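Local coordinates for glutathione reductase (Bartonella henselae, PDB 3O0H), which probably reduces glutathione disulfide to glutathione with NADPH, passing electrons through its bound FAD and a redox-active disulfide, at residues D28-G33 and H142-S147; A136-E141 and E156-A161. All blocks are in the same frame, centred on the assembly; numbering follows the deposited sequence.

Interaction 1 of 2, residues D28-G33 and H142-S147. With FAD (flavin-adenine dinucleotide), chain H.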
ATOM      1  N   ASP B  28      -7.246  20.733  37.656  1.00 17.35           N
ATOM      2  CA  ASP B  28      -6.058  19.890  37.880  1.00 17.24           C
ATOM      3  C   ASP B  28      -5.042  20.094  36.744  1.00 16.01           C
ATOM      4  O   ASP B  28      -3.812  20.075  36.959  1.00 15.15           O
ATOM      5  CB  ASP B  28      -6.417  18.400  37.951  1.00 17.04           C
ATOM      6  CG  ASP B  28      -7.337  18.054  39.115  1.00 21.65           C
ATOM      7  OD1 ASP B  28      -7.117  18.570  40.224  1.00 22.27           O
ATOM      8  OD2 ASP B  28      -8.278  17.264  38.880  1.00 21.47           O
ATOM      9  N   LEU B  29      -5.585  20.317  35.547  1.00 15.06           N
ATOM     10  CA  LEU B  29      -4.814  20.486  34.337  1.00 14.59           C
ATOM     11  C   LEU B  29      -5.514  21.454  33.406  1.00 13.72           C
ATOM     12  O   LEU B  29      -6.728  21.305  33.108  1.00 14.24           O
ATOM     13  CB  LEU B  29      -4.676  19.146  33.618  1.00 14.51           C
ATOM     14  CG  LEU B  29      -3.954  19.173  32.271  1.00 15.10           C
ATOM     15  CD1 LEU B  29      -2.489  19.535  32.459  1.00 15.22           C
ATOM     16  CD2 LEU B  29      -4.109  17.805  31.613  1.00 14.21           C
ATOM     17  N   PHE B  30      -4.735  22.404  32.906  1.00 13.26           N
ATOM     18  CA  PHE B  30      -5.158  23.359  31.869  1.00 12.62           C
ATOM     19  C   PHE B  30      -4.263  23.142  30.671  1.00 12.05           C
ATOM     20  O   PHE B  30      -3.027  23.317  30.751  1.00 10.71           O
ATOM     21  CB  PHE B  30      -5.029  24.806  32.347  1.00 12.96           C
ATOM     22  CG  PHE B  30      -5.718  25.822  31.483  1.00 13.45           C
ATOM     23  CD1 PHE B  30      -5.195  26.174  30.252  1.00 13.58           C
ATOM     24  CD2 PHE B  30      -6.886  26.458  31.925  1.00 16.12           C
ATOM     25  CE1 PHE B  30      -5.801  27.175  29.452  1.00 14.91           C
ATOM     26  CE2 PHE B  30      -7.502  27.401  31.159  1.00 16.86           C
ATOM     27  CZ  PHE B  30      -6.952  27.782  29.892  1.00 16.45           C
ATOM     28  N   VAL B  31      -4.896  22.846  29.541  1.00 12.51           N
ATOM     29  CA  VAL B  31      -4.166  22.589  28.292  1.00 11.73           C
ATOM     30  C   VAL B  31      -4.325  23.794  27.372  1.00 12.78           C
ATOM     31  O   VAL B  31      -5.449  24.224  27.110  1.00 12.13           O
ATOM     32  CB  VAL B  31      -4.640  21.318  27.626  1.00 12.64           C
ATOM     33  CG1 VAL B  31      -3.858  21.041  26.289  1.00 11.08           C
ATOM     34  CG2 VAL B  31      -4.493  20.140  28.598  1.00  8.63           C
ATOM     35  N   ILE B  32      -3.193  24.307  26.866  1.00 11.74           N
ATOM     36  CA  ILE B  32      -3.197  25.453  25.956  1.00 12.48           C
ATOM     37  C   ILE B  32      -3.038  24.964  24.538  1.00 12.13           C
ATOM     38  O   ILE B  32      -1.957  24.587  24.145  1.00 11.89           O
ATOM     39  CB  ILE B  32      -2.088  26.506  26.278  1.00 11.53           C
ATOM     40  CG1 ILE B  32      -2.134  26.891  27.760  1.00 12.18           C
ATOM     41  CG2 ILE B  32      -2.261  27.786  25.382  1.00 10.79           C
ATOM     42  CD1 ILE B  32      -0.878  27.762  28.289  1.00 12.08           C
ATOM     43  N   GLY B  33      -4.154  24.952  23.797  1.00 13.03           N
ATOM     44  CA  GLY B  33      -4.189  24.542  22.387  1.00 11.73           C
ATOM     45  C   GLY B  33      -4.826  23.151  22.257  1.00 12.22           C
ATOM     46  O   GLY B  33      -4.462  22.242  22.949  1.00 11.51           O
ATOM     47  N   HIS B 142       0.863  29.575  37.688  1.00 15.87           N
ATOM     48  CA  HIS B 142      -0.349  28.765  37.839  1.00 15.74           C
ATOM     49  C   HIS B 142      -1.624  29.402  37.292  1.00 16.45           C
ATOM     50  O   HIS B 142      -2.718  28.835  37.436  1.00 17.49           O
ATOM     51  CB  HIS B 142      -0.559  28.486  39.322  1.00 16.71           C
ATOM     52  CG  HIS B 142       0.318  27.404  39.840  1.00 16.91           C
ATOM     53  ND1 HIS B 142       0.109  26.074  39.530  1.00 13.87           N
ATOM     54  CD2 HIS B 142       1.407  27.447  40.644  1.00 18.57           C
ATOM     55  CE1 HIS B 142       1.044  25.349  40.113  1.00 15.54           C
ATOM     56  NE2 HIS B 142       1.828  26.152  40.813  1.00 18.45           N
ATOM     57  N   THR B 143      -1.505  30.527  36.604  1.00 15.40           N
ATOM     58  CA  THR B 143      -2.687  31.283  36.229  1.00 15.29           C
ATOM     59  C   THR B 143      -2.647  31.684  34.767  1.00 15.88           C
ATOM     60  O   THR B 143      -1.643  32.223  34.289  1.00 13.70           O
ATOM     61  CB  THR B 143      -2.820  32.567  37.085  1.00 15.82           C
ATOM     62  OG1 THR B 143      -2.587  32.248  38.467  1.00 17.14           O
ATOM     63  CG2 THR B 143      -4.204  33.200  36.913  1.00 15.26           C
ATOM     64  N   LEU B 144      -3.758  31.427  34.073  1.00 15.50           N
ATOM     65  CA  LEU B 144      -3.914  31.830  32.704  1.00 15.46           C
ATOM     66  C   LEU B 144      -4.975  32.899  32.610  1.00 16.91           C
ATOM     67  O   LEU B 144      -5.905  32.923  33.438  1.00 17.28           O
ATOM     68  CB  LEU B 144      -4.353  30.664  31.853  1.00 15.53           C
ATOM     69  CG  LEU B 144      -3.450  29.441  31.772  1.00 18.19           C
ATOM     70  CD1 LEU B 144      -1.978  29.853  31.569  1.00 16.93           C
ATOM     71  CD2 LEU B 144      -3.662  28.457  32.995  1.00 15.33           C
ATOM     72  N   GLU B 145      -4.843  33.751  31.596  1.00 15.47           N
ATOM     73  CA  GLU B 145      -5.858  34.709  31.261  1.00 17.24           C
ATOM     74  C   GLU B 145      -6.432  34.423  29.887  1.00 16.47           C
ATOM     75  O   GLU B 145      -5.695  34.112  28.946  1.00 14.11           O
ATOM     76  CB  GLU B 145      -5.296  36.122  31.340  1.00 17.89           C
ATOM     77  CG  GLU B 145      -6.358  37.202  31.113  1.00 21.46           C
ATOM     78  CD  GLU B 145      -5.849  38.634  31.352  1.00 25.12           C
ATOM     79  OE1 GLU B 145      -6.089  39.476  30.501  1.00 30.23           O
ATOM     80  OE2 GLU B 145      -5.270  38.937  32.406  1.00 28.23           O
ATOM     81  N   LEU B 146      -7.762  34.458  29.797  1.00 17.43           N
ATOM     82  CA  LEU B 146      -8.455  34.241  28.537  1.00 18.14           C
ATOM     83  C   LEU B 146      -8.548  35.593  27.854  1.00 20.08           C
ATOM     84  O   LEU B 146      -9.148  36.533  28.387  1.00 21.23           O
ATOM     85  CB  LEU B 146      -9.855  33.611  28.751  1.00 17.99           C
ATOM     86  CG  LEU B 146      -9.868  32.265  29.475  1.00 18.58           C
ATOM     87  CD1 LEU B 146     -11.303  31.772  29.659  1.00 21.04           C
ATOM     88  CD2 LEU B 146      -9.055  31.233  28.753  1.00 14.87           C
ATOM     89  N   SER B 147      -7.918  35.712  26.686  1.00 20.64           N
ATOM     90  CA  SER B 147      -7.940  36.951  25.905  1.00 22.78           C
ATOM     91  C   SER B 147      -9.319  37.546  25.638  1.00 24.43           C
ATOM     92  O   SER B 147      -9.479  38.733  25.736  1.00 25.17           O
ATOM     93  CB  SER B 147      -7.172  36.776  24.576  1.00 23.29           C
ATOM     94  OG  SER B 147      -5.829  36.339  24.848  1.00 24.58           O
TER
HETATM   95  PA  FAD H 500      -1.455  22.086  16.453  1.00 12.80           P
HETATM   96  O1A FAD H 500      -0.957  23.097  15.466  1.00 12.38           O
HETATM   97  O2A FAD H 500      -2.205  20.937  15.837  1.00 12.81           O
HETATM   98  O5B FAD H 500      -2.368  22.737  17.591  1.00 11.58           O
HETATM   99  C5B FAD H 500      -2.060  23.941  18.262  1.00 12.86           C
HETATM  100  C4B FAD H 500      -3.396  24.574  18.591  1.00 11.36           C
HETATM  101  O4B FAD H 500      -3.252  25.600  19.563  1.00 13.53           O
HETATM  102  C3B FAD H 500      -4.092  25.212  17.394  1.00 11.40           C
HETATM  103  O3B FAD H 500      -5.432  24.723  17.284  1.00 14.23           O
HETATM  104  C2B FAD H 500      -4.087  26.698  17.699  1.00 13.87           C
HETATM  105  O2B FAD H 500      -5.253  27.320  17.215  1.00 13.57           O
HETATM  106  C1B FAD H 500      -4.074  26.749  19.189  1.00 12.14           C
HETATM  107  N9A FAD H 500      -3.371  27.819  19.915  1.00 11.65           N
HETATM  108  C8A FAD H 500      -2.095  28.260  19.730  1.00  9.30           C
HETATM  109  N7A FAD H 500      -1.808  29.141  20.701  1.00  9.28           N
HETATM  110  C5A FAD H 500      -2.910  29.245  21.502  1.00  9.21           C
HETATM  111  C6A FAD H 500      -3.159  29.919  22.668  1.00 11.56           C
HETATM  112  N6A FAD H 500      -2.265  30.742  23.237  1.00 11.03           N
HETATM  113  N1A FAD H 500      -4.389  29.785  23.266  1.00 11.19           N
HETATM  114  C2A FAD H 500      -5.325  28.944  22.713  1.00 13.23           C
HETATM  115  N3A FAD H 500      -5.071  28.247  21.579  1.00 12.87           N
HETATM  116  C4A FAD H 500      -3.856  28.381  21.029  1.00 11.87           C
HETATM  117  N1  FAD H 500       1.871  16.425   9.751  1.00 13.72           N
HETATM  118  C2  FAD H 500       1.834  15.082   9.435  1.00 11.18           C
HETATM  119  O2  FAD H 500       2.151  14.186  10.258  1.00 12.68           O
HETATM  120  N3  FAD H 500       1.439  14.710   8.211  1.00 12.28           N
HETATM  121  C4  FAD H 500       1.027  15.617   7.249  1.00 14.17           C
HETATM  122  O4  FAD H 500       0.640  15.161   6.165  1.00 13.93           O
HETATM  123  C4X FAD H 500       1.061  16.977   7.558  1.00 11.92           C
HETATM  124  N5  FAD H 500       0.652  17.926   6.661  1.00 14.92           N
HETATM  125  C5X FAD H 500       0.670  19.266   7.048  1.00 11.58           C
HETATM  126  C6  FAD H 500       0.269  20.210   6.118  1.00 11.57           C
HETATM  127  C7  FAD H 500       0.251  21.558   6.447  1.00 12.69           C
HETATM  128  C7M FAD H 500      -0.211  22.553   5.397  1.00 14.26           C
HETATM  129  C8  FAD H 500       0.632  21.960   7.713  1.00 10.10           C
HETATM  130  C8M FAD H 500       0.660  23.428   8.085  1.00 10.35           C
HETATM  131  C9  FAD H 500       1.062  21.020   8.642  1.00  9.20           C
HETATM  132  C9A FAD H 500       1.086  19.663   8.305  1.00  8.53           C
HETATM  133  N10 FAD H 500       1.495  18.687   9.197  1.00 12.23           N
HETATM  134  C10 FAD H 500       1.461  17.363   8.837  1.00 12.02           C
HETATM  135  C1' FAD H 500       1.969  19.015  10.558  1.00 10.35           C
HETATM  136  C2' FAD H 500       0.917  18.864  11.628  1.00 12.33           C
HETATM  137  O2' FAD H 500      -0.150  19.747  11.340  1.00 12.21           O
HETATM  138  C3' FAD H 500       1.544  19.222  12.951  1.00 10.98           C
HETATM  139  O3' FAD H 500       2.779  18.568  13.180  1.00 12.45           O
HETATM  140  C4' FAD H 500       0.557  19.002  14.076  1.00 13.31           C
HETATM  141  O4' FAD H 500      -0.627  19.753  13.794  1.00 14.55           O
HETATM  142  C5' FAD H 500       1.133  19.475  15.405  1.00 11.45           C
HETATM  143  O5' FAD H 500       0.210  19.200  16.482  1.00 11.35           O
HETATM  144  P   FAD H 500       0.284  20.191  17.743  1.00 10.72           P
HETATM  145  O1P FAD H 500      -0.612  19.673  18.845  1.00 14.03           O
HETATM  146  O2P FAD H 500       1.727  20.375  18.158  1.00 10.01           O
HETATM  147  O3P FAD H 500      -0.147  21.641  17.268  1.00 10.76           O

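Interaction 2 of 2, residues A136-E141 and E156-A161. With FAD (flavin-adenine dinucleotide), chain H.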
ATOM      1  N   ALA B 136      -5.494  31.656  25.412  1.00 13.92           N
ATOM      2  CA  ALA B 136      -5.057  31.748  26.811  1.00 14.23           C
ATOM      3  C   ALA B 136      -3.572  32.113  26.802  1.00 13.92           C
ATOM      4  O   ALA B 136      -2.798  31.574  26.016  1.00 11.49           O
ATOM      5  CB  ALA B 136      -5.228  30.422  27.523  1.00 12.82           C
ATOM      6  N   VAL B 137      -3.197  32.978  27.739  1.00 15.25           N
ATOM      7  CA  VAL B 137      -1.824  33.382  27.991  1.00 15.55           C
ATOM      8  C   VAL B 137      -1.527  33.250  29.479  1.00 15.52           C
ATOM      9  O   VAL B 137      -2.428  33.333  30.316  1.00 14.51           O
ATOM     10  CB  VAL B 137      -1.545  34.822  27.513  1.00 17.24           C
ATOM     11  CG1 VAL B 137      -2.007  35.010  26.076  1.00 16.51           C
ATOM     12  CG2 VAL B 137      -2.206  35.883  28.404  1.00 19.35           C
ATOM     13  N   PHE B 138      -0.259  33.066  29.823  1.00 14.15           N
ATOM     14  CA  PHE B 138       0.134  33.006  31.245  1.00 13.72           C
ATOM     15  C   PHE B 138       0.101  34.385  31.870  1.00 14.44           C
ATOM     16  O   PHE B 138       0.538  35.373  31.268  1.00 13.54           O
ATOM     17  CB  PHE B 138       1.549  32.443  31.435  1.00 13.60           C
ATOM     18  CG  PHE B 138       1.691  30.969  31.109  1.00 14.43           C
ATOM     19  CD1 PHE B 138       1.959  30.551  29.827  1.00 16.13           C
ATOM     20  CD2 PHE B 138       1.617  30.017  32.111  1.00 13.75           C
ATOM     21  CE1 PHE B 138       2.110  29.190  29.539  1.00 15.60           C
ATOM     22  CE2 PHE B 138       1.783  28.679  31.849  1.00 13.46           C
ATOM     23  CZ  PHE B 138       2.036  28.263  30.567  1.00 13.51           C
ATOM     24  N   VAL B 139      -0.403  34.429  33.102  1.00 14.34           N
ATOM     25  CA  VAL B 139      -0.299  35.576  33.980  1.00 16.29           C
ATOM     26  C   VAL B 139       0.856  35.361  34.990  1.00 16.62           C
ATOM     27  O   VAL B 139       1.574  36.279  35.320  1.00 18.45           O
ATOM     28  CB  VAL B 139      -1.607  35.734  34.799  1.00 17.04           C
ATOM     29  CG1 VAL B 139      -1.421  36.746  35.934  1.00 18.19           C
ATOM     30  CG2 VAL B 139      -2.731  36.141  33.886  1.00 17.62           C
ATOM     31  N   ASP B 140       0.951  34.144  35.489  1.00 16.70           N
ATOM     32  CA  ASP B 140       2.018  33.661  36.359  1.00 17.35           C
ATOM     33  C   ASP B 140       2.126  32.118  36.226  1.00 17.14           C
ATOM     34  O   ASP B 140       1.554  31.539  35.331  1.00 17.24           O
ATOM     35  CB  ASP B 140       1.827  34.111  37.814  1.00 18.12           C
ATOM     36  CG  ASP B 140       0.665  33.450  38.517  1.00 19.69           C
ATOM     37  OD1 ASP B 140       0.129  32.428  38.045  1.00 16.76           O
ATOM     38  OD2 ASP B 140       0.266  34.002  39.587  1.00 21.01           O
ATOM     39  N   GLU B 141       2.933  31.501  37.084  1.00 17.15           N
ATOM     40  CA  GLU B 141       3.184  30.077  37.000  0.70 16.94           C
ATOM     41  C   GLU B 141       1.949  29.149  37.052  1.00 16.48           C
ATOM     42  O   GLU B 141       2.006  28.045  36.485  1.00 16.05           O
ATOM     43  CB  GLU B 141       4.192  29.699  38.072  0.70 17.88           C
ATOM     44  CG  GLU B 141       5.515  30.384  37.904  0.70 18.32           C
ATOM     45  CD  GLU B 141       5.714  31.721  38.650  0.70 20.05           C
ATOM     46  OE1 GLU B 141       4.743  32.460  39.011  0.70 18.36           O
ATOM     47  OE2 GLU B 141       6.907  32.018  38.850  0.70 19.74           O
ATOM     48  N   GLU B 156      -3.319  23.519  38.547  1.00 15.61           N
ATOM     49  CA  GLU B 156      -2.213  22.887  39.211  1.00 16.95           C
ATOM     50  C   GLU B 156      -1.117  22.551  38.248  1.00 15.59           C
ATOM     51  O   GLU B 156       0.038  22.744  38.577  1.00 17.58           O
ATOM     52  CB  GLU B 156      -2.655  21.590  39.919  1.00 18.58           C
ATOM     53  CG  GLU B 156      -1.543  20.943  40.731  1.00 22.41           C
ATOM     54  CD  GLU B 156      -2.060  19.821  41.646  1.00 31.90           C
ATOM     55  OE1 GLU B 156      -3.259  19.412  41.549  1.00 33.50           O
ATOM     56  OE2 GLU B 156      -1.255  19.353  42.486  1.00 38.67           O
ATOM     57  N   LYS B 157      -1.498  21.959  37.120  1.00 14.88           N
ATOM     58  CA  LYS B 157      -0.602  21.535  36.064  1.00 14.79           C
ATOM     59  C   LYS B 157      -1.024  22.269  34.811  1.00 13.57           C
ATOM     60  O   LYS B 157      -2.206  22.492  34.593  1.00 13.59           O
ATOM     61  CB  LYS B 157      -0.675  20.037  35.818  1.00 14.80           C
ATOM     62  CG  LYS B 157      -0.104  19.174  36.930  1.00 17.41           C
ATOM     63  CD  LYS B 157      -0.316  17.668  36.627  1.00 18.39           C
ATOM     64  CE  LYS B 157       0.211  16.747  37.716  1.00 20.10           C
ATOM     65  NZ  LYS B 157      -0.224  17.079  39.066  1.00 21.09           N
ATOM     66  N   ILE B 158      -0.054  22.671  34.015  1.00 13.87           N
ATOM     67  CA  ILE B 158      -0.341  23.344  32.725  1.00 12.74           C
ATOM     68  C   ILE B 158       0.431  22.662  31.593  1.00 12.57           C
ATOM     69  O   ILE B 158       1.638  22.407  31.745  1.00 13.90           O
ATOM     70  CB  ILE B 158      -0.037  24.865  32.786  1.00 12.92           C
ATOM     71  CG1 ILE B 158      -0.934  25.572  33.815  1.00 12.81           C
ATOM     72  CG2 ILE B 158      -0.267  25.543  31.447  1.00 11.44           C
ATOM     73  CD1 ILE B 158      -0.375  26.845  34.248  1.00 15.97           C
ATOM     74  N   LEU B 159      -0.277  22.391  30.478  1.00 11.51           N
ATOM     75  CA  LEU B 159       0.302  21.776  29.286  1.00 12.24           C
ATOM     76  C   LEU B 159       0.292  22.765  28.123  1.00 11.35           C
ATOM     77  O   LEU B 159      -0.761  23.232  27.709  1.00 10.87           O
ATOM     78  CB  LEU B 159      -0.469  20.507  28.867  1.00 12.16           C
ATOM     79  CG  LEU B 159       0.065  19.813  27.616  1.00 13.35           C
ATOM     80  CD1 LEU B 159       1.563  19.362  27.852  1.00 11.49           C
ATOM     81  CD2 LEU B 159      -0.816  18.638  27.208  1.00 11.31           C
ATOM     82  N   ILE B 160       1.480  23.073  27.631  1.00 10.75           N
ATOM     83  CA  ILE B 160       1.663  23.967  26.501  1.00 11.16           C
ATOM     84  C   ILE B 160       1.611  23.080  25.252  1.00 11.50           C
ATOM     85  O   ILE B 160       2.474  22.222  25.049  1.00 11.19           O
ATOM     86  CB  ILE B 160       3.006  24.697  26.526  1.00 11.62           C
ATOM     87  CG1 ILE B 160       3.176  25.488  27.842  1.00 12.43           C
ATOM     88  CG2 ILE B 160       3.138  25.595  25.263  1.00  9.74           C
ATOM     89  CD1 ILE B 160       4.720  25.819  28.204  1.00 11.94           C
ATOM     90  N   ALA B 161       0.589  23.306  24.435  1.00 11.92           N
ATOM     91  CA  ALA B 161       0.349  22.523  23.199  1.00 11.70           C
ATOM     92  C   ALA B 161      -0.083  23.480  22.034  1.00 11.48           C
ATOM     93  O   ALA B 161      -1.045  23.220  21.298  1.00 12.58           O
ATOM     94  CB  ALA B 161      -0.710  21.413  23.463  1.00 10.62           C
TER
HETATM   95  PA  FAD H 500      -1.455  22.086  16.453  1.00 12.80           P
HETATM   96  O1A FAD H 500      -0.957  23.097  15.466  1.00 12.38           O
HETATM   97  O2A FAD H 500      -2.205  20.937  15.837  1.00 12.81           O
HETATM   98  O5B FAD H 500      -2.368  22.737  17.591  1.00 11.58           O
HETATM   99  C5B FAD H 500      -2.060  23.941  18.262  1.00 12.86           C
HETATM  100  C4B FAD H 500      -3.396  24.574  18.591  1.00 11.36           C
HETATM  101  O4B FAD H 500      -3.252  25.600  19.563  1.00 13.53           O
HETATM  102  C3B FAD H 500      -4.092  25.212  17.394  1.00 11.40           C
HETATM  103  O3B FAD H 500      -5.432  24.723  17.284  1.00 14.23           O
HETATM  104  C2B FAD H 500      -4.087  26.698  17.699  1.00 13.87           C
HETATM  105  O2B FAD H 500      -5.253  27.320  17.215  1.00 13.57           O
HETATM  106  C1B FAD H 500      -4.074  26.749  19.189  1.00 12.14           C
HETATM  107  N9A FAD H 500      -3.371  27.819  19.915  1.00 11.65           N
HETATM  108  C8A FAD H 500      -2.095  28.260  19.730  1.00  9.30           C
HETATM  109  N7A FAD H 500      -1.808  29.141  20.701  1.00  9.28           N
HETATM  110  C5A FAD H 500      -2.910  29.245  21.502  1.00  9.21           C
HETATM  111  C6A FAD H 500      -3.159  29.919  22.668  1.00 11.56           C
HETATM  112  N6A FAD H 500      -2.265  30.742  23.237  1.00 11.03           N
HETATM  113  N1A FAD H 500      -4.389  29.785  23.266  1.00 11.19           N
HETATM  114  C2A FAD H 500      -5.325  28.944  22.713  1.00 13.23           C
HETATM  115  N3A FAD H 500      -5.071  28.247  21.579  1.00 12.87           N
HETATM  116  C4A FAD H 500      -3.856  28.381  21.029  1.00 11.87           C
HETATM  117  N1  FAD H 500       1.871  16.425   9.751  1.00 13.72           N
HETATM  118  C2  FAD H 500       1.834  15.082   9.435  1.00 11.18           C
HETATM  119  O2  FAD H 500       2.151  14.186  10.258  1.00 12.68           O
HETATM  120  N3  FAD H 500       1.439  14.710   8.211  1.00 12.28           N
HETATM  121  C4  FAD H 500       1.027  15.617   7.249  1.00 14.17           C
HETATM  122  O4  FAD H 500       0.640  15.161   6.165  1.00 13.93           O
HETATM  123  C4X FAD H 500       1.061  16.977   7.558  1.00 11.92           C
HETATM  124  N5  FAD H 500       0.652  17.926   6.661  1.00 14.92           N
HETATM  125  C5X FAD H 500       0.670  19.266   7.048  1.00 11.58           C
HETATM  126  C6  FAD H 500       0.269  20.210   6.118  1.00 11.57           C
HETATM  127  C7  FAD H 500       0.251  21.558   6.447  1.00 12.69           C
HETATM  128  C7M FAD H 500      -0.211  22.553   5.397  1.00 14.26           C
HETATM  129  C8  FAD H 500       0.632  21.960   7.713  1.00 10.10           C
HETATM  130  C8M FAD H 500       0.660  23.428   8.085  1.00 10.35           C
HETATM  131  C9  FAD H 500       1.062  21.020   8.642  1.00  9.20           C
HETATM  132  C9A FAD H 500       1.086  19.663   8.305  1.00  8.53           C
HETATM  133  N10 FAD H 500       1.495  18.687   9.197  1.00 12.23           N
HETATM  134  C10 FAD H 500       1.461  17.363   8.837  1.00 12.02           C
HETATM  135  C1' FAD H 500       1.969  19.015  10.558  1.00 10.35           C
HETATM  136  C2' FAD H 500       0.917  18.864  11.628  1.00 12.33           C
HETATM  137  O2' FAD H 500      -0.150  19.747  11.340  1.00 12.21           O
HETATM  138  C3' FAD H 500       1.544  19.222  12.951  1.00 10.98           C
HETATM  139  O3' FAD H 500       2.779  18.568  13.180  1.00 12.45           O
HETATM  140  C4' FAD H 500       0.557  19.002  14.076  1.00 13.31           C
HETATM  141  O4' FAD H 500      -0.627  19.753  13.794  1.00 14.55           O
HETATM  142  C5' FAD H 500       1.133  19.475  15.405  1.00 11.45           C
HETATM  143  O5' FAD H 500       0.210  19.200  16.482  1.00 11.35           O
HETATM  144  P   FAD H 500       0.284  20.191  17.743  1.00 10.72           P
HETATM  145  O1P FAD H 500      -0.612  19.673  18.845  1.00 14.03           O
HETATM  146  O2P FAD H 500       1.727  20.375  18.158  1.00 10.01           O
HETATM  147  O3P FAD H 500      -0.147  21.641  17.268  1.00 10.76           O

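Interaction 1 of 2, residues D28-G33 and H142-S147
Phe30 and Leu144 meet where the parallel sheet of the FAD-binding Rossmann-type domain faces the three-stranded antiparallel sheet that packs on it, as in other pyridine nucleotide-disulphide oxidoreductases. Strand 29-32 lies in the parallel sheet and strand 143-146 is the middle one of the antiparallel sheet; their axes come within 9.7 Å at an angle of 49°, a layer of side chains apart.

The aromatic part of the contact is a CH-pi interaction. Leu144 CD2 sits over one face of the Phe30 ring, 3.9 Å from its centroid and 20° off the normal, displaced toward the CG side, where CD2 to Phe30 CG is 3.7 Å. A chi1 of -167° turns the ring of Phe30 away from its backbone N and into the space between the sheets, where it and Leu144 run past each other in opposite directions. Leu146 takes the far end of the same ring: its CD2 is at the edge, near the ring plane, 4.2 Å from Phe30 CZ. The two leucines therefore hold the ring from different directions, one on a face and one at the rim.

The purely aliphatic part lies one inward-facing residue further along the strand. Ile32 CD1 meets the other methyl of Leu144, CD1, at 4.0 Å, so Leu144 spreads its branches over two residues of strand 29-32. All four side chains are buried.

The same strand also leads to FAD. Gly33 begins the glycine-rich turn, consistent with a GxGxxG dinucleotide-binding motif, and its CA passes 3.2 Å from the ribose oxygen, FAD O4B. Ile32 uses two methyls, CD1 against Leu144 and CG2 against the adenine, with CG2 3.6 Å from FAD C6A.

Interaction 2 of 2, residues A136-E141 and E156-A161
Phe138 overlaps Ile158 and Ile160 with the outer end of its ring, bridging from strand 136-138 of the antiparallel sheet to strand 158-160 of the parallel one. Phe138 CZ is 3.7 Å from Ile158 CG2, an oblique approach, while the neighbouring CE2 lies 3.7 Å from Ile158 CD1, so two methyls of Ile158 meet adjoining ring atoms. Ile160 comes in at the edge, its CG1 4.1 Å from Phe138 CZ and close to the ring plane, its side chain running roughly perpendicular to that of the phenylalanine. An extended chi2 of 159° carries Ile158 CD1 outward, 3.5 Å from Glu141 O; that carbonyl is hydrogen-bonded by His320.

At the other end of the segment, Ala136 binds the adenine through its backbone. Its N donates to FAD N1A (3.1 Å, 167°), and FAD N6A donates to Ala136 O (2.9 Å, 161°). Two nearly straight bonds thus read the Watson-Crick edge of the adenine, and across the contact Ala161 O approaches FAD C5B. Together they form part of the ADP-binding end of the Rossmann-type FAD site.

How the interactions relate
Interaction 1 and interaction 2 join the same two sheets, and their centres lie only 5 Å apart. Strands 27-32 and 158-160 are neighbours in the parallel sheet, with Ile32 N probably hydrogen-bonded to Leu159 O; strands 136-138 and 143-146 are neighbours in the antiparallel sheet, where Glu145 N probably bonds to Val137 O. Backbone bonds thus run within the sheets and side-chain packing between them. Interaction 1 is wholly buried, whereas interaction 2 extends to the partly exposed Glu141. Their dealings with FAD differ too: 28-33 offers van der Waals approach, Gly33 to the ribose and Ile32 to the adenine, while 136-141 adds directional backbone bonds to the base.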